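Local structure of transcriptional activator PlcR protein (Bacillus thuringiensis, 3U3W) at residues 98-102 with 115-119. The protein activates transcription as a quorum-sensing virulence regulator, binding DNA through a helix-turn-helix domain and the signal peptide PapR through a tetratricopeptide-type helical domain. Sequence-based numbering, arbitrary orientation.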
ATOM      1  N   VAL A  98     -10.293  -9.211  20.452  1.00 33.02           N
ATOM      2  CA  VAL A  98      -9.101 -10.043  20.421  1.00 36.72           C
ATOM      3  C   VAL A  98      -9.106 -11.150  21.487  1.00 42.50           C
ATOM      4  O   VAL A  98      -8.603 -12.261  21.258  1.00 34.28           O
ATOM      5  CB  VAL A  98      -7.847  -9.165  20.571  1.00 35.24           C
ATOM      6  CG1 VAL A  98      -6.656  -9.986  21.017  1.00 26.93           C
ATOM      7  CG2 VAL A  98      -7.575  -8.445  19.265  1.00 32.45           C
ATOM      8  N   TRP A  99      -9.665 -10.843  22.657  1.00 39.14           N
ATOM      9  CA  TRP A  99      -9.791 -11.856  23.700  1.00 46.35           C
ATOM     10  C   TRP A  99     -10.648 -13.042  23.231  1.00 35.67           C
ATOM     11  O   TRP A  99     -10.286 -14.201  23.436  1.00 36.10           O
ATOM     12  CB  TRP A  99     -10.340 -11.272  25.009  1.00 44.28           C
ATOM     13  CG  TRP A  99     -10.588 -12.343  25.997  1.00 38.33           C
ATOM     14  CD1 TRP A  99     -11.804 -12.815  26.412  1.00 44.55           C
ATOM     15  CD2 TRP A  99      -9.596 -13.152  26.654  1.00 42.34           C
ATOM     16  NE1 TRP A  99     -11.629 -13.851  27.308  1.00 33.54           N
ATOM     17  CE2 TRP A  99     -10.285 -14.074  27.475  1.00 42.06           C
ATOM     18  CE3 TRP A  99      -8.196 -13.171  26.644  1.00 46.41           C
ATOM     19  CZ2 TRP A  99      -9.618 -15.013  28.273  1.00 41.82           C
ATOM     20  CZ3 TRP A  99      -7.532 -14.104  27.446  1.00 48.61           C
ATOM     21  CH2 TRP A  99      -8.247 -15.014  28.246  1.00 35.54           C
ATOM     22  N   ASN A 100     -11.772 -12.745  22.585  1.00 37.97           N
ATOM     23  CA  ASN A 100     -12.624 -13.799  22.021  1.00 48.68           C
ATOM     24  C   ASN A 100     -11.889 -14.696  21.048  1.00 43.50           C
ATOM     25  O   ASN A 100     -11.980 -15.918  21.128  1.00 47.59           O
ATOM     26  CB  ASN A 100     -13.881 -13.213  21.375  1.00 36.29           C
ATOM     27  CG  ASN A 100     -14.898 -12.767  22.414  1.00 65.75           C
ATOM     28  OD1 ASN A 100     -14.898 -13.268  23.544  1.00 60.73           O
ATOM     29  ND2 ASN A 100     -15.761 -11.823  22.045  1.00 57.72           N
ATOM     30  N   GLU A 101     -11.146 -14.082  20.138  1.00 46.20           N
ATOM     31  CA  GLU A 101     -10.356 -14.838  19.190  1.00 40.99           C
ATOM     32  C   GLU A 101      -9.279 -15.661  19.896  1.00 44.65           C
ATOM     33  O   GLU A 101      -8.969 -16.783  19.494  1.00 49.55           O
ATOM     34  CB  GLU A 101      -9.722 -13.895  18.169  1.00 40.11           C
ATOM     35  CG  GLU A 101      -9.037 -14.618  17.032  1.00 43.24           C
ATOM     36  CD  GLU A 101     -10.031 -15.337  16.127  1.00 57.31           C
ATOM     37  OE1 GLU A 101     -11.171 -14.830  15.994  1.00 50.54           O
ATOM     38  OE2 GLU A 101      -9.675 -16.402  15.564  1.00 43.92           O
ATOM     39  N   LEU A 102      -8.701 -15.088  20.944  1.00 46.21           N
ATOM     40  CA  LEU A 102      -7.586 -15.723  21.643  1.00 50.34           C
ATOM     41  C   LEU A 102      -7.999 -17.007  22.347  1.00 56.18           C
ATOM     42  O   LEU A 102      -7.192 -17.932  22.487  1.00 54.80           O
ATOM     43  CB  LEU A 102      -6.955 -14.753  22.652  1.00 37.06           C
ATOM     44  CG  LEU A 102      -5.820 -13.887  22.108  1.00 44.49           C
ATOM     45  CD1 LEU A 102      -5.508 -12.706  23.040  1.00 38.06           C
ATOM     46  CD2 LEU A 102      -4.588 -14.767  21.902  1.00 35.60           C
ATOM     47  N   LEU A 115      -2.403 -11.255  17.861  1.00 36.78           N
ATOM     48  CA  LEU A 115      -3.466 -11.131  18.869  1.00 34.84           C
ATOM     49  C   LEU A 115      -2.933 -10.701  20.247  1.00 29.43           C
ATOM     50  O   LEU A 115      -3.462  -9.788  20.878  1.00 29.22           O
ATOM     51  CB  LEU A 115      -4.223 -12.451  19.006  1.00 34.28           C
ATOM     52  CG  LEU A 115      -4.908 -13.049  17.773  1.00 38.69           C
ATOM     53  CD1 LEU A 115      -5.329 -14.478  18.088  1.00 28.88           C
ATOM     54  CD2 LEU A 115      -6.091 -12.190  17.286  1.00 28.06           C
ATOM     55  N   GLN A 116      -1.887 -11.382  20.698  1.00 20.00           N
ATOM     56  CA  GLN A 116      -1.264 -11.111  21.988  1.00 38.28           C
ATOM     57  C   GLN A 116      -0.681  -9.701  22.074  1.00 37.12           C
ATOM     58  O   GLN A 116      -0.942  -8.985  23.042  1.00 31.49           O
ATOM     59  CB  GLN A 116      -0.188 -12.164  22.299  1.00 30.78           C
ATOM     60  CG  GLN A 116      -0.763 -13.572  22.467  1.00 45.86           C
ATOM     61  CD  GLN A 116       0.205 -14.546  23.117  1.00 57.32           C
ATOM     62  OE1 GLN A 116       1.213 -14.934  22.520  1.00 68.18           O
ATOM     63  NE2 GLN A 116      -0.096 -14.946  24.351  1.00 66.81           N
ATOM     64  N   TRP A 117       0.101  -9.316  21.060  1.00 30.78           N
ATOM     65  CA  TRP A 117       0.582  -7.941  20.926  1.00 24.13           C
ATOM     66  C   TRP A 117      -0.579  -6.964  21.112  1.00 34.38           C
ATOM     67  O   TRP A 117      -0.535  -6.112  22.000  1.00 26.56           O
ATOM     68  CB  TRP A 117       1.316  -7.748  19.575  1.00 33.01           C
ATOM     69  CG  TRP A 117       1.378  -6.341  19.039  1.00 33.96           C
ATOM     70  CD1 TRP A 117       1.564  -5.187  19.752  1.00 36.38           C
ATOM     71  CD2 TRP A 117       1.231  -5.940  17.667  1.00 32.10           C
ATOM     72  NE1 TRP A 117       1.547  -4.094  18.904  1.00 34.89           N
ATOM     73  CE2 TRP A 117       1.338  -4.533  17.625  1.00 29.43           C
ATOM     74  CE3 TRP A 117       1.022  -6.634  16.474  1.00 40.46           C
ATOM     75  CZ2 TRP A 117       1.231  -3.816  16.440  1.00 32.66           C
ATOM     76  CZ3 TRP A 117       0.930  -5.913  15.293  1.00 36.12           C
ATOM     77  CH2 TRP A 117       1.027  -4.523  15.289  1.00 35.69           C
ATOM     78  N   GLN A 118      -1.635  -7.109  20.313  1.00 28.54           N
ATOM     79  CA  GLN A 118      -2.751  -6.169  20.383  1.00 25.98           C
ATOM     80  C   GLN A 118      -3.482  -6.218  21.734  1.00 33.46           C
ATOM     81  O   GLN A 118      -3.969  -5.198  22.232  1.00 22.33           O
ATOM     82  CB  GLN A 118      -3.748  -6.412  19.238  1.00 25.82           C
ATOM     83  CG  GLN A 118      -3.184  -6.132  17.863  1.00 28.53           C
ATOM     84  CD  GLN A 118      -3.034  -4.635  17.573  1.00 35.44           C
ATOM     85  OE1 GLN A 118      -3.676  -3.789  18.203  1.00 32.36           O
ATOM     86  NE2 GLN A 118      -2.186  -4.308  16.607  1.00 36.77           N
ATOM     87  N   TYR A 119      -3.563  -7.411  22.315  1.00 28.80           N
ATOM     88  CA  TYR A 119      -4.283  -7.599  23.567  1.00 35.48           C
ATOM     89  C   TYR A 119      -3.571  -6.900  24.732  1.00 36.03           C
ATOM     90  O   TYR A 119      -4.200  -6.192  25.517  1.00 29.65           O
ATOM     91  CB  TYR A 119      -4.503  -9.097  23.817  1.00 38.09           C
ATOM     92  CG  TYR A 119      -4.742  -9.531  25.255  1.00 42.33           C
ATOM     93  CD1 TYR A 119      -5.973  -9.350  25.881  1.00 48.13           C
ATOM     94  CD2 TYR A 119      -3.744 -10.179  25.961  1.00 49.64           C
ATOM     95  CE1 TYR A 119      -6.180  -9.773  27.196  1.00 42.34           C
ATOM     96  CE2 TYR A 119      -3.935 -10.602  27.254  1.00 64.91           C
ATOM     97  CZ  TYR A 119      -5.146 -10.396  27.873  1.00 59.78           C
ATOM     98  OH  TYR A 119      -5.286 -10.839  29.179  1.00 59.26           O
TER
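Leu102 and Leu115 overlap alongside one another, their chains running opposite ways, between helices 91-102 and 109-125, with CD2 of Leu102 3.7 Å from CB of Leu115. The CD1 methyl of Leu102 turns instead to Tyr119, meeting its CB at 3.8 Å, the two side chains at about a right angle. Val98 completes this aliphatic centre: with CG1 anti to the backbone N (chi1 160°), it directs this methyl to Tyr119, 3.6 Å from its CB, and leaves CG2 nearer Gln118. The CG1 methyl also sits 3.2 Å from Leu115 O, a carbonyl already engaged by Tyr119 N in the helical hydrogen bond. Leu115 reaches on to Glu101, where both of its methyls press on the aliphatic CG, CD2 at 3.8 Å.

Beyond CG the Glu101 chain bends and turns the carboxylate off the contact, where OE2 forms a salt bridge with Arg74 and OE1 one with Lys104.

The aromatic component is looser. The Trp99 and Tyr119 side chains extend in the same general direction, one beside the other, CE3 of the indole 4.0 Å from CE1 of the phenol, but their planes are inclined at 33° in an oblique pairing.

The segment axes run roughly antiparallel at 146° and approach to 9.8 Å; the two consecutive helices form an antiparallel hairpin within the tetratricopeptide-type helical domain. Helix 72-87 packs along one flank, with Val82 against Val98 and Gln118, and Phe78 against Glu101 and Leu115; Trp117 on helix 109-125 packs on the backbone of the bound peptide. With no hydrogen bond or salt bridge crossing between the segments, their association rests on apolar side-chain fit, while the charge of Glu101 is probably offset by Arg74 and Lys104, outside the two segments.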